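Local atomic coordinates of histidine--tRNA ligase (Staphylococcus aureus, PDB entry 1QE0), a protein that catalyses the ATP-dependent attachment of L-histidine to tRNA(His), releasing AMP and diphosphate, as a homodimeric class II aminoacyl-tRNA synthetase. Residues 2-5 against 9-12; 19-24 against 322-327; 154-159 against 314-319. One frame throughout, in Å; residues are numbered along the deposited sequence.

Interaction 1 (2-5 against 9-12)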
ATOM      1  N   ILE A   2       1.943  22.045  18.251  1.00 32.18           N
ATOM      2  CA  ILE A   2       0.871  21.787  17.325  1.00 28.38           C
ATOM      3  C   ILE A   2       0.432  20.325  17.440  1.00 29.57           C
ATOM      4  O   ILE A   2       1.275  19.427  17.564  1.00 31.59           O
ATOM      5  CB  ILE A   2       1.367  22.128  15.947  1.00 28.36           C
ATOM      6  CG1 ILE A   2       2.037  23.497  16.028  1.00 27.07           C
ATOM      7  CG2 ILE A   2       0.218  22.125  14.932  1.00 33.09           C
ATOM      8  CD1 ILE A   2       2.255  24.117  14.721  1.00 30.08           C
ATOM      9  N   LYS A   3      -0.881  20.114  17.519  1.00 29.11           N
ATOM     10  CA  LYS A   3      -1.481  18.779  17.638  1.00 28.30           C
ATOM     11  C   LYS A   3      -2.094  18.263  16.319  1.00 26.02           C
ATOM     12  O   LYS A   3      -2.503  19.062  15.467  1.00 24.87           O
ATOM     13  CB  LYS A   3      -2.556  18.805  18.747  1.00 32.96           C
ATOM     14  CG  LYS A   3      -2.070  18.287  20.103  1.00 36.97           C
ATOM     15  CD  LYS A   3      -2.914  18.724  21.293  1.00 36.70           C
ATOM     16  CE  LYS A   3      -2.539  20.126  21.791  1.00 33.86           C
ATOM     17  NZ  LYS A   3      -1.326  20.217  22.626  1.00 16.64           N
ATOM     18  N   ILE A   4      -2.113  16.944  16.111  1.00 23.12           N
ATOM     19  CA  ILE A   4      -2.729  16.422  14.884  1.00 24.16           C
ATOM     20  C   ILE A   4      -4.187  16.889  14.843  1.00 23.63           C
ATOM     21  O   ILE A   4      -4.719  17.314  15.866  1.00 26.43           O
ATOM     22  CB  ILE A   4      -2.879  14.894  14.873  1.00 25.57           C
ATOM     23  CG1 ILE A   4      -2.157  14.194  15.974  1.00 27.18           C
ATOM     24  CG2 ILE A   4      -2.278  14.307  13.664  1.00 20.34           C
ATOM     25  CD1 ILE A   4      -2.270  12.664  15.779  1.00 35.55           C
ATOM     26  N   PRO A   5      -4.842  16.839  13.662  1.00 21.18           N
ATOM     27  CA  PRO A   5      -6.250  17.247  13.571  1.00 23.08           C
ATOM     28  C   PRO A   5      -7.155  16.247  14.346  1.00 27.28           C
ATOM     29  O   PRO A   5      -6.787  15.074  14.544  1.00 28.40           O
ATOM     30  CB  PRO A   5      -6.501  17.208  12.062  1.00 20.19           C
ATOM     31  CG  PRO A   5      -5.202  17.594  11.502  1.00 16.50           C
ATOM     32  CD  PRO A   5      -4.262  16.752  12.317  1.00 23.12           C
ATOM     33  N   GLN A   9      -5.089  10.139  13.480  1.00 20.75           N
ATOM     34  CA  GLN A   9      -3.998   9.483  14.211  1.00 19.98           C
ATOM     35  C   GLN A   9      -2.794   9.219  13.288  1.00 22.06           C
ATOM     36  O   GLN A   9      -2.940   9.088  12.060  1.00 22.21           O
ATOM     37  CB  GLN A   9      -4.449   8.124  14.750  1.00 23.67           C
ATOM     38  CG  GLN A   9      -4.862   7.131  13.624  1.00 37.39           C
ATOM     39  CD  GLN A   9      -4.759   5.648  14.007  1.00 43.89           C
ATOM     40  OE1 GLN A   9      -4.878   4.754  13.147  1.00 43.99           O
ATOM     41  NE2 GLN A   9      -4.534   5.378  15.294  1.00 47.77           N
ATOM     42  N   ASP A  10      -1.605   9.127  13.885  1.00 21.26           N
ATOM     43  CA  ASP A  10      -0.376   8.805  13.136  1.00 19.32           C
ATOM     44  C   ASP A  10      -0.109   7.335  13.312  1.00 17.80           C
ATOM     45  O   ASP A  10      -0.312   6.794  14.403  1.00 22.57           O
ATOM     46  CB  ASP A  10       0.868   9.453  13.720  1.00 15.54           C
ATOM     47  CG  ASP A  10       0.780  10.907  13.782  1.00 22.08           C
ATOM     48  OD1 ASP A  10      -0.141  11.499  13.160  1.00 28.46           O
ATOM     49  OD2 ASP A  10       1.659  11.453  14.473  1.00 24.28           O
ATOM     50  N   ILE A  11       0.425   6.703  12.286  1.00 14.79           N
ATOM     51  CA  ILE A  11       0.754   5.304  12.401  1.00 14.02           C
ATOM     52  C   ILE A  11       2.248   5.386  12.698  1.00 13.14           C
ATOM     53  O   ILE A  11       3.041   5.780  11.850  1.00 13.47           O
ATOM     54  CB  ILE A  11       0.364   4.538  11.106  1.00 12.62           C
ATOM     55  CG1 ILE A  11      -1.142   4.306  11.108  1.00 12.30           C
ATOM     56  CG2 ILE A  11       1.017   3.191  11.041  1.00 13.86           C
ATOM     57  CD1 ILE A  11      -1.734   4.118   9.733  1.00 16.67           C
ATOM     58  N   LEU A  12       2.599   5.162  13.957  1.00  8.11           N
ATOM     59  CA  LEU A  12       3.986   5.248  14.377  1.00  8.27           C
ATOM     60  C   LEU A  12       4.780   3.954  14.146  1.00  6.40           C
ATOM     61  O   LEU A  12       4.191   2.915  13.911  1.00 10.50           O
ATOM     62  CB  LEU A  12       4.026   5.691  15.836  1.00 11.46           C
ATOM     63  CG  LEU A  12       3.326   7.015  16.177  1.00  8.72           C
ATOM     64  CD1 LEU A  12       3.657   7.373  17.587  1.00  5.87           C
ATOM     65  CD2 LEU A  12       3.766   8.132  15.257  1.00 13.12           C
TER
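Across the N-terminal loop, I4 points its side chain at the backbone of Q9 and the carboxylate of D10. Both branches of the isoleucine are used: I4 CG2 and I4 CD1 both lie 3.6 Å from D10 OD1, and CD1 of I4 also comes within 3.9 Å of Q9 CA. CD1 is anti to CA about the CB–CG1 bond (chi2 -175°), which carries the end of the arm toward Q9. Q9 turns its own side chain away, so its backbone is what I4 meets.

D10 folds its CG beside its backbone N, opposite the carbonyl carbon (chi1 -58°), which brings the carboxylate round to the isoleucine, the two side chains meeting at an oblique angle. Its two oxygens face different surroundings. OD1 lies beside the methyl groups, whereas OD2 forms a salt bridge with R87 of the second subunit and accepts a hydrogen bond from S88 of that subunit. An aspartate suits this buried place, where R87 of the second subunit probably balances its charge. I4 packs on the same R87, so an apolar side chain lies beside the ion pair, and the beta-branched residue fits the extended backbone here. The backbone N of I4 forms a hydrogen bond with E91 of the second subunit.

Neither segment is helix or strand. Together they form the loop that leads into helix 13-33, on whose S16 and W19 the neighbouring I11 rests, with the partner subunit packed against both segments.

Interaction 2 (19-24 against 322-327)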
ATOM      1  N   TRP A  19       1.032  -2.705   9.420  1.00  9.40           N
ATOM      2  CA  TRP A  19       0.330  -2.222   8.221  1.00  8.48           C
ATOM      3  C   TRP A  19       1.040  -2.750   6.975  1.00  9.34           C
ATOM      4  O   TRP A  19       0.394  -3.275   6.071  1.00 11.87           O
ATOM      5  CB  TRP A  19       0.332  -0.695   8.139  1.00  8.22           C
ATOM      6  CG  TRP A  19      -0.701  -0.060   8.938  1.00 13.15           C
ATOM      7  CD1 TRP A  19      -0.711   0.091  10.293  1.00 19.87           C
ATOM      8  CD2 TRP A  19      -1.937   0.471   8.466  1.00 16.94           C
ATOM      9  NE1 TRP A  19      -1.891   0.683  10.698  1.00 17.77           N
ATOM     10  CE2 TRP A  19      -2.658   0.927   9.590  1.00 18.84           C
ATOM     11  CE3 TRP A  19      -2.506   0.612   7.201  1.00 14.90           C
ATOM     12  CZ2 TRP A  19      -3.923   1.503   9.482  1.00 20.26           C
ATOM     13  CZ3 TRP A  19      -3.764   1.187   7.098  1.00  9.03           C
ATOM     14  CH2 TRP A  19      -4.453   1.630   8.227  1.00 11.26           C
ATOM     15  N   ARG A  20       2.364  -2.608   6.923  1.00  5.76           N
ATOM     16  CA  ARG A  20       3.119  -3.077   5.766  1.00  8.41           C
ATOM     17  C   ARG A  20       3.017  -4.564   5.578  1.00 10.91           C
ATOM     18  O   ARG A  20       3.025  -5.046   4.452  1.00 17.27           O
ATOM     19  CB  ARG A  20       4.574  -2.671   5.834  1.00  2.00           C
ATOM     20  CG  ARG A  20       4.750  -1.176   5.863  1.00  3.93           C
ATOM     21  CD  ARG A  20       6.174  -0.844   5.580  1.00 10.38           C
ATOM     22  NE  ARG A  20       7.062  -1.529   6.507  1.00  8.83           N
ATOM     23  CZ  ARG A  20       7.589  -0.927   7.552  1.00  9.88           C
ATOM     24  NH1 ARG A  20       8.388  -1.570   8.376  1.00 10.09           N
ATOM     25  NH2 ARG A  20       7.326   0.346   7.751  1.00 15.62           N
ATOM     26  N   TYR A  21       2.938  -5.302   6.675  1.00 11.35           N
ATOM     27  CA  TYR A  21       2.789  -6.749   6.575  1.00 10.57           C
ATOM     28  C   TYR A  21       1.453  -7.098   5.884  1.00 10.10           C
ATOM     29  O   TYR A  21       1.400  -7.918   4.944  1.00  8.29           O
ATOM     30  CB  TYR A  21       2.835  -7.363   7.967  1.00  5.96           C
ATOM     31  CG  TYR A  21       2.644  -8.834   7.936  1.00  5.54           C
ATOM     32  CD1 TYR A  21       1.379  -9.387   8.078  1.00  4.53           C
ATOM     33  CD2 TYR A  21       3.716  -9.680   7.774  1.00  8.73           C
ATOM     34  CE1 TYR A  21       1.186 -10.729   8.069  1.00  7.22           C
ATOM     35  CE2 TYR A  21       3.524 -11.065   7.759  1.00 13.03           C
ATOM     36  CZ  TYR A  21       2.252 -11.567   7.915  1.00  5.98           C
ATOM     37  OH  TYR A  21       2.026 -12.911   7.963  1.00 16.05           O
ATOM     38  N   ILE A  22       0.384  -6.490   6.393  1.00  7.36           N
ATOM     39  CA  ILE A  22      -0.948  -6.673   5.863  1.00  8.21           C
ATOM     40  C   ILE A  22      -1.012  -6.191   4.404  1.00  8.65           C
ATOM     41  O   ILE A  22      -1.405  -6.943   3.517  1.00  9.01           O
ATOM     42  CB  ILE A  22      -1.944  -5.931   6.741  1.00  2.00           C
ATOM     43  CG1 ILE A  22      -2.122  -6.718   8.030  1.00  4.87           C
ATOM     44  CG2 ILE A  22      -3.264  -5.736   6.018  1.00  2.00           C
ATOM     45  CD1 ILE A  22      -2.877  -5.979   9.100  1.00  6.93           C
ATOM     46  N   GLU A  23      -0.601  -4.954   4.165  1.00  5.32           N
ATOM     47  CA  GLU A  23      -0.604  -4.404   2.823  1.00  5.70           C
ATOM     48  C   GLU A  23       0.136  -5.295   1.851  1.00  4.89           C
ATOM     49  O   GLU A  23      -0.372  -5.550   0.761  1.00 11.78           O
ATOM     50  CB  GLU A  23       0.022  -3.015   2.788  1.00  4.25           C
ATOM     51  CG  GLU A  23      -0.741  -2.036   3.609  1.00  6.58           C
ATOM     52  CD  GLU A  23      -0.017  -0.721   3.818  1.00 14.52           C
ATOM     53  OE1 GLU A  23       1.222  -0.638   3.609  1.00  8.33           O
ATOM     54  OE2 GLU A  23      -0.719   0.244   4.201  1.00 18.02           O
ATOM     55  N   ASN A  24       1.307  -5.795   2.236  1.00  5.24           N
ATOM     56  CA  ASN A  24       2.084  -6.647   1.337  1.00 10.01           C
ATOM     57  C   ASN A  24       1.402  -7.972   1.077  1.00 11.59           C
ATOM     58  O   ASN A  24       1.387  -8.470  -0.049  1.00 13.86           O
ATOM     59  CB  ASN A  24       3.512  -6.877   1.833  1.00 15.46           C
ATOM     60  CG  ASN A  24       4.334  -7.784   0.882  1.00 26.08           C
ATOM     61  OD1 ASN A  24       4.678  -8.919   1.221  1.00 25.45           O
ATOM     62  ND2 ASN A  24       4.670  -7.264  -0.300  1.00 31.92           N
ATOM     63  N   ILE A 322      -4.108 -12.547  17.821  1.00 25.16           N
ATOM     64  CA  ILE A 322      -3.208 -13.012  16.775  1.00 27.25           C
ATOM     65  C   ILE A 322      -2.004 -12.080  16.600  1.00 28.75           C
ATOM     66  O   ILE A 322      -2.084 -10.844  16.800  1.00 22.35           O
ATOM     67  CB  ILE A 322      -3.971 -13.238  15.453  1.00 27.70           C
ATOM     68  CG1 ILE A 322      -5.092 -14.268  15.705  1.00 26.96           C
ATOM     69  CG2 ILE A 322      -3.019 -13.654  14.335  1.00 24.02           C
ATOM     70  CD1 ILE A 322      -5.808 -14.768  14.484  1.00 16.58           C
ATOM     71  N   GLU A 323      -0.866 -12.720  16.350  1.00 31.81           N
ATOM     72  CA  GLU A 323       0.402 -12.032  16.143  1.00 34.04           C
ATOM     73  C   GLU A 323       0.886 -12.306  14.719  1.00 32.25           C
ATOM     74  O   GLU A 323       0.704 -13.399  14.184  1.00 32.60           O
ATOM     75  CB  GLU A 323       1.433 -12.499  17.170  1.00 36.14           C
ATOM     76  N   LEU A 324       1.465 -11.289  14.099  1.00 33.31           N
ATOM     77  CA  LEU A 324       1.950 -11.383  12.729  1.00 35.22           C
ATOM     78  C   LEU A 324       3.433 -11.667  12.749  1.00 36.38           C
ATOM     79  O   LEU A 324       4.118 -11.184  13.631  1.00 36.85           O
ATOM     80  CB  LEU A 324       1.690 -10.052  12.022  1.00 30.14           C
ATOM     81  CG  LEU A 324       0.221  -9.653  12.081  1.00 26.46           C
ATOM     82  CD1 LEU A 324       0.043  -8.164  11.841  1.00 27.07           C
ATOM     83  CD2 LEU A 324      -0.563 -10.481  11.080  1.00 26.81           C
ATOM     84  N   ASP A 325       3.931 -12.416  11.768  1.00 41.90           N
ATOM     85  CA  ASP A 325       5.369 -12.749  11.683  1.00 48.54           C
ATOM     86  C   ASP A 325       6.250 -11.533  11.369  1.00 49.21           C
ATOM     87  O   ASP A 325       7.062 -11.575  10.440  1.00 52.16           O
ATOM     88  CB  ASP A 325       5.624 -13.811  10.595  1.00 54.29           C
ATOM     89  CG  ASP A 325       5.373 -15.234  11.074  1.00 60.62           C
ATOM     90  OD1 ASP A 325       4.476 -15.436  11.930  1.00 68.11           O
ATOM     91  OD2 ASP A 325       6.056 -16.155  10.558  1.00 61.19           O
ATOM     92  N   ILE A 326       6.138 -10.474  12.162  1.00 49.46           N
ATOM     93  CA  ILE A 326       6.904  -9.252  11.922  1.00 49.26           C
ATOM     94  C   ILE A 326       8.237  -9.326  12.663  1.00 57.98           C
ATOM     95  O   ILE A 326       8.340  -8.861  13.803  1.00 62.74           O
ATOM     96  CB  ILE A 326       6.113  -8.045  12.413  1.00 39.38           C
ATOM     97  CG1 ILE A 326       4.702  -8.113  11.877  1.00 35.31           C
ATOM     98  CG2 ILE A 326       6.711  -6.785  11.907  1.00 40.81           C
ATOM     99  CD1 ILE A 326       4.653  -8.240  10.422  1.00 26.42           C
ATOM    100  N   GLU A 327       9.278  -9.835  12.000  1.00 62.36           N
ATOM    101  CA  GLU A 327      10.580  -9.990  12.658  1.00 66.83           C
ATOM    102  C   GLU A 327      11.249  -8.762  13.257  1.00 67.38           C
ATOM    103  O   GLU A 327      12.094  -8.915  14.136  1.00 70.76           O
ATOM    104  CB  GLU A 327      11.602 -10.702  11.760  1.00 71.13           C
ATOM    105  CG  GLU A 327      12.828 -11.206  12.550  1.00 75.53           C
ATOM    106  CD  GLU A 327      13.902 -11.855  11.688  1.00 77.18           C
ATOM    107  OE1 GLU A 327      14.927 -11.182  11.425  1.00 77.88           O
ATOM    108  OE2 GLU A 327      13.732 -13.038  11.297  1.00 77.51           O
TER
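A tight turn of a loop lies across one side of the Y21 ring: L324 CB stands over the face in a CH-pi contact, and the chain then folds round D325 in an inverse gamma turn closed by the bond from I326 N to L324 O. The tyrosine belongs to helix 13-33 of the class II synthetase body. The loop follows helix 310-319 and leads to strand 332-336, in the sheet of the anticodon-binding domain, so the contact lays the connection between the two parts of the enzyme against a helix.

Y21 is thrown out from the helix by its first torsion, which puts CG opposite the backbone N (chi1 178°). A tyrosine suits such a half-exposed position, since its broad ring offers a flat apolar surface to the loop. L324 CB sits 4.2 Å from the centroid of the Y21 ring, 18° off the normal and offset toward the rim. I326, closing the turn, brings its CD1 obliquely to the ring; the modelled separation is doubtful, but the two residues are neighbours. D325 lies at the surface, where its carboxylate suits a turn exposed to water. Y21 and I22 also pack on F154.

On other sides of the helix, R20 forms a salt bridge with E37 and E23 one with R39, both of the second subunit. Back at the loop, L324 CD2 lies 3.5 Å from Y21 CE1, on the same side of the ring as L324 CB.

Interaction 3 (154-159 against 314-319)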
ATOM      1  N   PHE A 154      -4.871 -14.555   7.294  1.00 10.70           N
ATOM      2  CA  PHE A 154      -4.248 -13.952   8.451  1.00 11.39           C
ATOM      3  C   PHE A 154      -4.454 -14.773   9.700  1.00 11.65           C
ATOM      4  O   PHE A 154      -3.957 -14.412  10.757  1.00 20.12           O
ATOM      5  CB  PHE A 154      -4.776 -12.532   8.652  1.00  7.79           C
ATOM      6  CG  PHE A 154      -4.268 -11.556   7.639  1.00  7.52           C
ATOM      7  CD1 PHE A 154      -2.929 -11.141   7.668  1.00  8.11           C
ATOM      8  CD2 PHE A 154      -5.107 -11.059   6.652  1.00  5.03           C
ATOM      9  CE1 PHE A 154      -2.435 -10.248   6.743  1.00  6.90           C
ATOM     10  CE2 PHE A 154      -4.629 -10.154   5.708  1.00 10.70           C
ATOM     11  CZ  PHE A 154      -3.284  -9.745   5.751  1.00 13.49           C
ATOM     12  N   GLY A 155      -5.237 -15.836   9.592  1.00  8.53           N
ATOM     13  CA  GLY A 155      -5.489 -16.699  10.731  1.00  6.85           C
ATOM     14  C   GLY A 155      -6.769 -16.431  11.501  1.00  7.63           C
ATOM     15  O   GLY A 155      -7.027 -17.083  12.517  1.00  7.12           O
ATOM     16  N   LEU A 156      -7.547 -15.440  11.075  1.00 11.34           N
ATOM     17  CA  LEU A 156      -8.799 -15.132  11.751  1.00 12.15           C
ATOM     18  C   LEU A 156      -9.611 -16.381  11.660  1.00 17.51           C
ATOM     19  O   LEU A 156      -9.503 -17.122  10.689  1.00 18.96           O
ATOM     20  CB  LEU A 156      -9.527 -14.004  11.068  1.00  5.54           C
ATOM     21  CG  LEU A 156      -9.296 -12.597  11.603  1.00 10.45           C
ATOM     22  CD1 LEU A 156      -8.432 -12.631  12.833  1.00  5.58           C
ATOM     23  CD2 LEU A 156      -8.716 -11.709  10.511  1.00  7.78           C
ATOM     24  N   LYS A 157     -10.464 -16.608  12.643  1.00 27.20           N
ATOM     25  CA  LYS A 157     -11.208 -17.836  12.625  1.00 32.87           C
ATOM     26  C   LYS A 157     -12.663 -17.846  12.941  1.00 33.79           C
ATOM     27  O   LYS A 157     -13.316 -18.843  12.660  1.00 42.09           O
ATOM     28  CB  LYS A 157     -10.521 -18.850  13.523  1.00 40.34           C
ATOM     29  CG  LYS A 157      -9.894 -20.021  12.796  1.00 48.73           C
ATOM     30  CD  LYS A 157      -8.862 -20.640  13.708  1.00 61.60           C
ATOM     31  CE  LYS A 157      -7.644 -19.733  13.833  1.00 71.02           C
ATOM     32  NZ  LYS A 157      -6.661 -20.185  12.851  1.00 73.48           N
ATOM     33  N   HIS A 158     -13.203 -16.820  13.571  1.00 32.43           N
ATOM     34  CA  HIS A 158     -14.634 -16.903  13.867  1.00 35.43           C
ATOM     35  C   HIS A 158     -15.439 -16.056  12.898  1.00 36.49           C
ATOM     36  O   HIS A 158     -16.288 -15.239  13.276  1.00 37.48           O
ATOM     37  CB  HIS A 158     -14.909 -16.629  15.362  1.00 37.41           C
ATOM     38  CG  HIS A 158     -14.419 -17.731  16.265  1.00 41.55           C
ATOM     39  ND1 HIS A 158     -13.980 -18.954  15.789  1.00 43.03           N
ATOM     40  CD2 HIS A 158     -14.331 -17.815  17.616  1.00 38.70           C
ATOM     41  CE1 HIS A 158     -13.650 -19.739  16.800  1.00 37.77           C
ATOM     42  NE2 HIS A 158     -13.858 -19.068  17.918  1.00 39.81           N
ATOM     43  N   LEU A 159     -15.110 -16.269  11.623  1.00 36.52           N
ATOM     44  CA  LEU A 159     -15.717 -15.575  10.487  1.00 31.93           C
ATOM     45  C   LEU A 159     -17.072 -16.171  10.165  1.00 29.47           C
ATOM     46  O   LEU A 159     -17.332 -17.333  10.462  1.00 32.36           O
ATOM     47  CB  LEU A 159     -14.809 -15.666   9.250  1.00 27.95           C
ATOM     48  CG  LEU A 159     -13.693 -14.640   9.110  1.00 21.29           C
ATOM     49  CD1 LEU A 159     -13.730 -13.690  10.289  1.00 15.61           C
ATOM     50  CD2 LEU A 159     -12.366 -15.358   8.989  1.00 23.65           C
ATOM     51  N   LEU A 314      -6.885  -5.159  11.476  1.00 16.72           N
ATOM     52  CA  LEU A 314      -5.863  -5.074  12.516  1.00 15.39           C
ATOM     53  C   LEU A 314      -6.485  -5.389  13.892  1.00 17.58           C
ATOM     54  O   LEU A 314      -6.017  -6.270  14.612  1.00 19.66           O
ATOM     55  CB  LEU A 314      -5.246  -3.673  12.523  1.00  9.39           C
ATOM     56  CG  LEU A 314      -3.773  -3.514  12.098  1.00 12.92           C
ATOM     57  CD1 LEU A 314      -3.076  -4.842  12.054  1.00  6.80           C
ATOM     58  CD2 LEU A 314      -3.646  -2.832  10.762  1.00 11.14           C
ATOM     59  N   LEU A 315      -7.595  -4.732  14.209  1.00 17.62           N
ATOM     60  CA  LEU A 315      -8.283  -4.925  15.490  1.00 19.27           C
ATOM     61  C   LEU A 315      -8.830  -6.346  15.660  1.00 20.92           C
ATOM     62  O   LEU A 315      -8.881  -6.867  16.776  1.00 20.40           O
ATOM     63  CB  LEU A 315      -9.425  -3.920  15.601  1.00 21.93           C
ATOM     64  CG  LEU A 315      -9.882  -3.414  16.964  1.00 24.31           C
ATOM     65  CD1 LEU A 315     -11.377  -3.636  17.051  1.00 23.72           C
ATOM     66  CD2 LEU A 315      -9.138  -4.095  18.116  1.00 27.01           C
ATOM     67  N   ALA A 316      -9.240  -6.963  14.551  1.00 22.72           N
ATOM     68  CA  ALA A 316      -9.771  -8.321  14.553  1.00 17.12           C
ATOM     69  C   ALA A 316      -8.669  -9.236  15.003  1.00 18.55           C
ATOM     70  O   ALA A 316      -8.901 -10.115  15.836  1.00 19.99           O
ATOM     71  CB  ALA A 316     -10.216  -8.717  13.161  1.00 14.31           C
ATOM     72  N   LEU A 317      -7.471  -9.043  14.444  1.00 18.50           N
ATOM     73  CA  LEU A 317      -6.335  -9.883  14.818  1.00 16.60           C
ATOM     74  C   LEU A 317      -6.080  -9.733  16.316  1.00 17.94           C
ATOM     75  O   LEU A 317      -5.802 -10.706  17.014  1.00 15.54           O
ATOM     76  CB  LEU A 317      -5.069  -9.514  14.032  1.00 14.63           C
ATOM     77  CG  LEU A 317      -4.716 -10.050  12.631  1.00 14.68           C
ATOM     78  CD1 LEU A 317      -5.296 -11.430  12.395  1.00 11.39           C
ATOM     79  CD2 LEU A 317      -5.194  -9.116  11.576  1.00 16.70           C
ATOM     80  N   GLU A 318      -6.199  -8.500  16.799  1.00 20.41           N
ATOM     81  CA  GLU A 318      -5.996  -8.172  18.199  1.00 21.44           C
ATOM     82  C   GLU A 318      -6.966  -8.989  19.057  1.00 25.87           C
ATOM     83  O   GLU A 318      -6.529  -9.836  19.863  1.00 28.29           O
ATOM     84  CB  GLU A 318      -6.275  -6.691  18.417  1.00 22.46           C
ATOM     85  CG  GLU A 318      -5.197  -5.901  19.114  1.00 29.94           C
ATOM     86  CD  GLU A 318      -5.686  -4.495  19.445  1.00 41.63           C
ATOM     87  OE1 GLU A 318      -6.393  -4.333  20.475  1.00 48.42           O
ATOM     88  OE2 GLU A 318      -5.403  -3.554  18.662  1.00 43.56           O
ATOM     89  N   GLU A 319      -8.272  -8.760  18.858  1.00 22.86           N
ATOM     90  CA  GLU A 319      -9.312  -9.454  19.619  1.00 19.64           C
ATOM     91  C   GLU A 319      -9.201 -10.965  19.571  1.00 19.13           C
ATOM     92  O   GLU A 319      -9.568 -11.627  20.527  1.00 19.92           O
ATOM     93  CB  GLU A 319     -10.709  -9.055  19.150  1.00 22.33           C
ATOM     94  CG  GLU A 319     -11.005  -7.566  19.104  1.00 30.70           C
ATOM     95  CD  GLU A 319     -11.013  -6.882  20.458  1.00 35.44           C
ATOM     96  OE1 GLU A 319     -10.289  -7.328  21.367  1.00 44.92           O
ATOM     97  OE2 GLU A 319     -11.726  -5.865  20.610  1.00 36.90           O
TER
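L317 and L156 meet at about a right angle, methyl against methyl, with CD1 of L156 3.4 Å from CD1 of L317. L317 CD1 also lies 3.9 Å from F154 CB and 3.7 Å from F154 O, so one methyl fits the angle between F154 and L156. The CG of L317 stands opposite its carbonyl carbon (chi1 -85°), which swings the side chain from the flank of helix 310-319 toward the loop.

L156 uses both of its branches. L156 CD1 also approaches A316 O at 3.9 Å, and CD2 of L156 lies 4.3 Å from A316 CB. The small alanine faces the loop and allows it to come close to the helix, while the branched leucines fill the interface from either segment. F154 contributes its CB here, and its ring leads away to Y21, I22 and Q25.

The loop opens with a Schellman motif ending helix 137-153. G155 takes a positive phi of 97°, which suits a residue lacking a CB to press against the carbonyl O of F154.

After this turn the chain enters strand 159-165. Strand 265-272 supports the contact through M271, on which both L156 and A316 pack, and helix 13-33 receives the phenylalanine ring. The loop thus lies buried between helix 310-319, helix 13-33 and strand 265-272 of the large mixed sheet.

Overall arrangement
Helix 13-33 runs from interaction 1 into interaction 2, and interactions 2 and 3 meet at helix 310-319. Interaction 1 closes first along the chain, just before helix 13-33; interaction 3 is nested inside the long loop closed by interaction 2. Centres of interactions 2 and 3 are 13 Å apart and their residues touch: I22 packs on L314, and I322 N probably forms a hydrogen bond with L317 O. Interaction 1 lies farther off, 22 Å from interaction 2 and 26 Å from interaction 3 between centres, but I11 on W19 joins it to interaction 2. Interactions 1 and 2 touch the second subunit, so helix 13-33 connects the dimer interface with the buried body and the link to the anticodon-binding domain.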